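Local coordinates for protein endo-pectate lyase (Erwinia chrysanthemi, PDB 3B4N) that probably cleaves polygalacturonate and partly methylated pectins by calcium-dependent beta-elimination in an endo mode, as a secreted lyase of polysaccharide lyase family 3, at residues M204-G209 / G239-T244. Sequence-based numbering, arbitrary orientation.
Sequences MTIVGG and GNFTLT
Ile206 lays its CG2 methyl over one face of the Phe241 ring, almost on the ring normal and 3.8 Å from the centroid, a CH-pi contact. The methyl stands anti to the backbone N of Ile206, and the benzyl group is swung out to meet it with CG of Phe241 likewise anti to its own N (chi1 175°). Close packing continues on the backbone of 208-209: Gly208 O comes obliquely to the ring, 3.1 Å from Phe241 CD1, and Gly209 O lies near the same carbon. Gly209 O also accepts a nearly straight bond from Thr242 N (3.0 Å, 170° at the hydrogen), while Gly208 CA meets Gly239 O at 3.4 Å in a CA-H...O contact. Gly208, Gly209 and Gly239 have no side chains, and the two backbones turn here in close contact. Within 239-244, Thr242 OG1 donates to Asn240 O, which Thr72 OG1 also bonds. The other side is looser: Val207 and Asn240, both partly exposed, start their side chains away from the partner segment and add little, and Asn240 OD1 hydrogen-bonds Thr272 OG1. Inside, Val225 and Trp189 also touch Phe241. The contact thus joins equivalent turns of successive coils, an aliphatic side chain before one turn packing on an aromatic one after the next, in the interior of the right-handed parallel beta-helix characteristic of pectate lyases.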
loop_
_atom_site.group_PDB
_atom_site.type_symbol
_atom_site.label_atom_id
_atom_site.label_comp_id
_atom_site.label_asym_id
_atom_site.label_seq_id
_atom_site.Cartn_x
_atom_site.Cartn_y
_atom_site.Cartn_z
ATOM N N MET A 204 -8.011 8.692 4.027
ATOM C CA MET A 204 -7.304 7.451 4.337
ATOM C C MET A 204 -5.923 7.558 3.682
ATOM O O MET A 204 -5.809 7.681 2.463
ATOM C CB MET A 204 -8.081 6.239 3.803
ATOM C CG MET A 204 -7.331 4.917 3.994
ATOM S SD MET A 204 -8.288 3.475 3.483
ATOM C CE MET A 204 -7.940 3.488 1.730
ATOM N N THR A 205 -4.879 7.527 4.502
ATOM C CA THR A 205 -3.513 7.665 4.012
ATOM C C THR A 205 -2.713 6.384 4.164
ATOM O O THR A 205 -2.656 5.818 5.257
ATOM C CB THR A 205 -2.783 8.788 4.783
ATOM O OG1 THR A 205 -3.516 10.008 4.644
ATOM C CG2 THR A 205 -1.366 8.988 4.252
ATOM N N ILE A 206 -2.117 5.923 3.063
ATOM C CA ILE A 206 -1.273 4.730 3.060
ATOM C C ILE A 206 0.154 5.279 3.045
ATOM O O ILE A 206 0.527 6.005 2.118
ATOM C CB ILE A 206 -1.483 3.880 1.785
ATOM C CG1 ILE A 206 -2.972 3.571 1.561
ATOM C CG2 ILE A 206 -0.662 2.601 1.888
ATOM C CD1 ILE A 206 -3.676 2.875 2.722
ATOM N N VAL A 207 0.934 4.948 4.071
ATOM C CA VAL A 207 2.321 5.421 4.202
ATOM C C VAL A 207 3.241 4.213 4.119
ATOM O O VAL A 207 3.397 3.461 5.088
ATOM C CB VAL A 207 2.546 6.155 5.553
ATOM C CG1 VAL A 207 3.964 6.728 5.606
ATOM C CG2 VAL A 207 1.537 7.285 5.710
ATOM N N GLY A 208 3.862 4.035 2.957
ATOM C CA GLY A 208 4.706 2.875 2.771
ATOM C C GLY A 208 3.847 1.621 2.729
ATOM O O GLY A 208 2.669 1.664 2.353
ATOM N N GLY A 209 4.453 0.499 3.098
ATOM C CA GLY A 209 3.747 -0.771 3.078
ATOM C C GLY A 209 4.080 -1.539 1.808
ATOM O O GLY A 209 4.558 -0.966 0.826
ATOM N N GLY A 239 5.114 7.457 0.626
ATOM C CA GLY A 239 6.093 6.612 1.286
ATOM C C GLY A 239 6.549 5.431 0.454
ATOM O O GLY A 239 7.140 4.488 0.975
ATOM N N ASN A 240 6.281 5.490 -0.846
ATOM C CA ASN A 240 6.650 4.434 -1.770
ATOM C C ASN A 240 5.988 3.093 -1.497
ATOM O O ASN A 240 6.637 2.042 -1.499
ATOM C CB ASN A 240 8.172 4.276 -1.842
ATOM C CG ASN A 240 8.623 3.613 -3.135
ATOM O OD1 ASN A 240 7.908 3.632 -4.141
ATOM N ND2 ASN A 240 9.818 3.039 -3.119
ATOM N N PHE A 241 4.681 3.156 -1.250
ATOM C CA PHE A 241 3.839 1.972 -1.071
ATOM C C PHE A 241 4.174 1.116 -2.296
ATOM O O PHE A 241 4.151 1.603 -3.428
ATOM C CB PHE A 241 2.379 2.428 -1.101
ATOM C CG PHE A 241 1.367 1.317 -1.055
ATOM C CD1 PHE A 241 1.457 0.291 -0.120
ATOM C CD2 PHE A 241 0.263 1.352 -1.900
ATOM C CE1 PHE A 241 0.459 -0.685 -0.021
ATOM C CE2 PHE A 241 -0.747 0.378 -1.806
ATOM C CZ PHE A 241 -0.644 -0.632 -0.869
ATOM N N THR A 242 4.490 -0.151 -2.067
ATOM C CA THR A 242 4.903 -1.032 -3.151
ATOM C C THR A 242 3.987 -2.207 -3.381
ATOM O O THR A 242 3.615 -2.906 -2.441
ATOM C CB THR A 242 6.312 -1.563 -2.867
ATOM O OG1 THR A 242 7.218 -0.460 -2.829
ATOM C CG2 THR A 242 6.765 -2.561 -3.936
ATOM N N LEU A 243 3.634 -2.413 -4.645
ATOM C CA LEU A 243 2.791 -3.532 -5.033
ATOM C C LEU A 243 3.680 -4.579 -5.675
ATOM O O LEU A 243 4.504 -4.257 -6.534
ATOM C CB LEU A 243 1.725 -3.102 -6.045
ATOM C CG LEU A 243 0.738 -2.017 -5.606
ATOM C CD1 LEU A 243 -0.325 -1.861 -6.668
ATOM C CD2 LEU A 243 0.110 -2.376 -4.268
ATOM N N THR A 244 3.521 -5.826 -5.252
ATOM C CA THR A 244 4.307 -6.923 -5.808
ATOM C C THR A 244 3.363 -7.980 -6.356
ATOM O O THR A 244 2.207 -8.077 -5.947
ATOM C CB THR A 244 5.220 -7.562 -4.735
ATOM O OG1 THR A 244 4.422 -8.147 -3.703
ATOM C CG2 THR A 244 6.126 -6.515 -4.119
#